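Local coordinates for protein-tyrosine-phosphatase (Chaetomium thermophilum var. thermophilum DSM 1495, PDB 5M43), which is the phosphatase domain of Yvh1, a dual-specificity family member that probably removes phosphate from tyrosine and from serine or threonine residues of proteins, at residues His29-Ile34 / Val98-Cys103. Numbering follows the deposited sequence.
Sequences HRITHI and VVLVHC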
ATOM      1  N   HIS A  29     -12.659  -6.136  -9.587  1.00 18.99           N
ATOM      2  CA  HIS A  29     -11.534  -5.272  -9.864  1.00 19.27           C
ATOM      3  C   HIS A  29     -10.403  -6.002 -10.539  1.00 22.63           C
ATOM      4  O   HIS A  29      -9.399  -5.348 -10.836  1.00 22.34           O
ATOM      5  CB  HIS A  29     -11.048  -4.630  -8.538  1.00 17.74           C
ATOM      6  CG  HIS A  29     -12.128  -3.821  -7.879  1.00 19.89           C
ATOM      7  ND1 HIS A  29     -12.773  -2.798  -8.546  1.00 20.97           N
ATOM      8  CD2 HIS A  29     -12.699  -3.903  -6.651  1.00 26.21           C
ATOM      9  CE1 HIS A  29     -13.696  -2.284  -7.757  1.00 24.12           C
ATOM     10  NE2 HIS A  29     -13.661  -2.915  -6.597  1.00 23.97           N
ATOM     11  N   ARG A  30     -10.550  -7.315 -10.790  1.00 20.53           N
ATOM     12  CA  ARG A  30      -9.542  -8.080 -11.550  1.00 22.55           C
ATOM     13  C   ARG A  30      -8.214  -8.047 -10.808  1.00 22.43           C
ATOM     14  O   ARG A  30      -7.138  -7.986 -11.419  1.00 22.30           O
ATOM     15  CB  ARG A  30      -9.384  -7.559 -12.988  1.00 24.19           C
ATOM     16  CG  ARG A  30     -10.739  -7.672 -13.820  1.00 24.14           C
ATOM     17  CD  ARG A  30     -11.419  -6.342 -13.945  1.00 26.46           C
ATOM     18  NE  ARG A  30     -10.668  -5.431 -14.804  1.00 23.78           N
ATOM     19  CZ  ARG A  30     -10.630  -5.549 -16.116  1.00 32.60           C
ATOM     20  NH1 ARG A  30     -11.316  -6.528 -16.725  1.00 33.59           N
ATOM     21  NH2 ARG A  30      -9.888  -4.704 -16.847  1.00 35.50           N
ATOM     22  N   ILE A  31      -8.302  -8.144  -9.495  1.00 21.87           N
ATOM     23  CA  ILE A  31      -7.107  -8.109  -8.642  1.00 20.50           C
ATOM     24  C   ILE A  31      -6.287  -9.378  -8.837  1.00 25.21           C
ATOM     25  O   ILE A  31      -6.811 -10.504  -8.818  1.00 24.80           O
ATOM     26  CB  ILE A  31      -7.528  -7.914  -7.171  1.00 21.18           C
ATOM     27  CG1 ILE A  31      -7.980  -6.464  -7.004  1.00 21.10           C
ATOM     28  CG2 ILE A  31      -6.373  -8.268  -6.173  1.00 23.62           C
ATOM     29  CD1 ILE A  31      -8.966  -6.196  -5.837  1.00 22.48           C
ATOM     30  N   THR A  32      -4.970  -9.202  -9.030  1.00 22.43           N
ATOM     31  CA  THR A  32      -4.059 -10.327  -9.243  1.00 24.72           C
ATOM     32  C   THR A  32      -3.069 -10.506  -8.104  1.00 25.72           C
ATOM     33  O   THR A  32      -2.454 -11.585  -7.975  1.00 25.83           O
ATOM     34  CB  THR A  32      -3.261 -10.113 -10.541  1.00 23.97           C
ATOM     35  OG1 THR A  32      -2.558  -8.861 -10.473  1.00 25.44           O
ATOM     36  CG2 THR A  32      -4.163 -10.087 -11.766  1.00 24.83           C
ATOM     37  N   HIS A  33      -2.878  -9.479  -7.296  1.00 20.90           N
ATOM     38  CA  HIS A  33      -1.856  -9.462  -6.254  1.00 21.17           C
ATOM     39  C   HIS A  33      -2.492  -8.896  -5.013  1.00 22.36           C
ATOM     40  O   HIS A  33      -3.173  -7.879  -5.099  1.00 23.26           O
ATOM     41  CB  HIS A  33      -0.633  -8.582  -6.616  1.00 23.01           C
ATOM     42  CG  HIS A  33       0.198  -9.125  -7.730  1.00 24.63           C
ATOM     43  ND1 HIS A  33      -0.249  -9.211  -9.029  1.00 24.75           N
ATOM     44  CD2 HIS A  33       1.480  -9.558  -7.739  1.00 27.76           C
ATOM     45  CE1 HIS A  33       0.720  -9.710  -9.793  1.00 25.91           C
ATOM     46  NE2 HIS A  33       1.776  -9.936  -9.024  1.00 29.90           N
ATOM     47  N   ILE A  34      -2.272  -9.536  -3.866  1.00 23.89           N
ATOM     48  CA  ILE A  34      -2.780  -9.029  -2.592  1.00 22.39           C
ATOM     49  C   ILE A  34      -1.606  -8.896  -1.625  1.00 22.26           C
ATOM     50  O   ILE A  34      -0.896  -9.882  -1.364  1.00 23.51           O
ATOM     51  CB  ILE A  34      -3.857  -9.945  -1.991  1.00 23.42           C
ATOM     52  CG1 ILE A  34      -5.102  -9.981  -2.924  1.00 23.59           C
ATOM     53  CG2 ILE A  34      -4.236  -9.490  -0.553  1.00 23.25           C
ATOM     54  CD1 ILE A  34      -6.212 -10.845  -2.402  1.00 24.42           C
ATOM     55  N   VAL A  98      -2.863  -6.137 -11.073  1.00 21.18           N
ATOM     56  CA  VAL A  98      -3.721  -5.260 -10.285  1.00 19.44           C
ATOM     57  C   VAL A  98      -3.504  -5.603  -8.820  1.00 18.66           C
ATOM     58  O   VAL A  98      -3.763  -6.742  -8.395  1.00 20.41           O
ATOM     59  CB  VAL A  98      -5.207  -5.429 -10.658  1.00 19.06           C
ATOM     60  CG1 VAL A  98      -6.165  -4.636  -9.673  1.00 20.56           C
ATOM     61  CG2 VAL A  98      -5.416  -4.986 -12.134  1.00 21.72           C
ATOM     62  N   VAL A  99      -3.059  -4.622  -8.038  1.00 18.97           N
ATOM     63  CA  VAL A  99      -2.620  -4.863  -6.677  1.00 17.14           C
ATOM     64  C   VAL A  99      -3.617  -4.323  -5.658  1.00 18.68           C
ATOM     65  O   VAL A  99      -3.960  -3.127  -5.690  1.00 18.97           O
ATOM     66  CB  VAL A  99      -1.269  -4.205  -6.395  1.00 18.15           C
ATOM     67  CG1 VAL A  99      -0.826  -4.468  -4.913  1.00 17.17           C
ATOM     68  CG2 VAL A  99      -0.193  -4.715  -7.370  1.00 21.38           C
ATOM     69  N   LEU A 100      -4.043  -5.190  -4.735  1.00 19.42           N
ATOM     70  CA  LEU A 100      -4.816  -4.785  -3.549  1.00 18.83           C
ATOM     71  C   LEU A 100      -3.864  -4.790  -2.365  1.00 19.58           C
ATOM     72  O   LEU A 100      -3.184  -5.793  -2.151  1.00 19.88           O
ATOM     73  CB  LEU A 100      -5.964  -5.752  -3.257  1.00 19.99           C
ATOM     74  CG  LEU A 100      -6.603  -5.597  -1.868  1.00 20.51           C
ATOM     75  CD1 LEU A 100      -7.327  -4.211  -1.750  1.00 21.45           C
ATOM     76  CD2 LEU A 100      -7.624  -6.766  -1.679  1.00 20.83           C
ATOM     77  N   VAL A 101      -3.874  -3.708  -1.586  1.00 17.05           N
ATOM     78  CA  VAL A 101      -3.182  -3.655  -0.305  1.00 16.65           C
ATOM     79  C   VAL A 101      -4.283  -3.563   0.736  1.00 17.69           C
ATOM     80  O   VAL A 101      -5.111  -2.640   0.694  1.00 18.80           O
ATOM     81  CB  VAL A 101      -2.217  -2.464  -0.212  1.00 16.24           C
ATOM     82  CG1 VAL A 101      -1.445  -2.486   1.194  1.00 18.22           C
ATOM     83  CG2 VAL A 101      -1.191  -2.463  -1.379  1.00 17.28           C
ATOM     84  N   HIS A 102      -4.314  -4.493   1.684  1.00 18.65           N
ATOM     85  CA  HIS A 102      -5.370  -4.385   2.694  1.00 19.37           C
ATOM     86  C   HIS A 102      -4.822  -4.594   4.106  1.00 20.38           C
ATOM     87  O   HIS A 102      -3.735  -5.141   4.312  1.00 21.23           O
ATOM     88  CB  HIS A 102      -6.524  -5.435   2.480  1.00 21.59           C
ATOM     89  CG  HIS A 102      -6.167  -6.792   3.009  1.00 21.95           C
ATOM     90  ND1 HIS A 102      -6.501  -7.205   4.289  1.00 22.43           N
ATOM     91  CD2 HIS A 102      -5.476  -7.824   2.443  1.00 21.26           C
ATOM     92  CE1 HIS A 102      -6.032  -8.420   4.482  1.00 23.96           C
ATOM     93  NE2 HIS A 102      -5.430  -8.825   3.380  1.00 22.03           N
ATOM     94  N   CYS A 103      -5.646  -4.252   5.099  1.00 18.99           N
ATOM     95  CA  CYS A 103      -5.308  -4.577   6.491  1.00 19.28           C
ATOM     96  C   CYS A 103      -6.612  -4.943   7.194  1.00 20.44           C
ATOM     97  O   CYS A 103      -7.444  -5.615   6.574  1.00 25.18           O
ATOM     98  CB  CYS A 103      -4.581  -3.418   7.205  1.00 23.12           C
ATOM     99  SG  CYS A 103      -5.381  -1.785   7.155  1.00 23.42           S
TER
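Thr32 and Val98 grip each other twice where two parallel strands begin, an example of a side chain completing a backbone pairing. Val98 N donates to Thr32 OG1 at 2.8 Å, while Val98 O accepts from two successive amides: Thr32 N, in the carbonyl plane on a lone pair at 2.8 Å, and His33 N, tilted from that plane at 3.1 Å. Regular parallel bonding follows, with Leu100 N reaching His33 O almost straight (2.8 Å, 172° at the hydrogen). Chi1 of 57° sets the threonine hydroxyl between its own N and carbonyl carbon, within 2.7 Å of His33 ND1; this hydrogen bond, in the imidazole plane, helps fix the ring's rotation. A valine in place of Thr32 would probably leave Val98 N and His33 ND1 without this shared partner and the ring freer to turn. Just before the strands, the side chains of Ile31 and Val98 cross at about a right angle, CG1 to CG1 at 3.7 Å; Ile34 CG2 meets the ring edge of His102 at CD2 (3.6 Å). His102 NE2 is hydrogen-bonded to Ser36, two residues beyond Ile34 on the same strand, while ND1 donates to Cys103 O. His102 and Cys103 begin the HCAMGKSRS phosphate-binding loop, whose cysteine is the nucleophile in this family. Strand 99-102 runs between 33-36 and 12-15, with helix 17-20 against Leu100 and helix 109-121 against Val101.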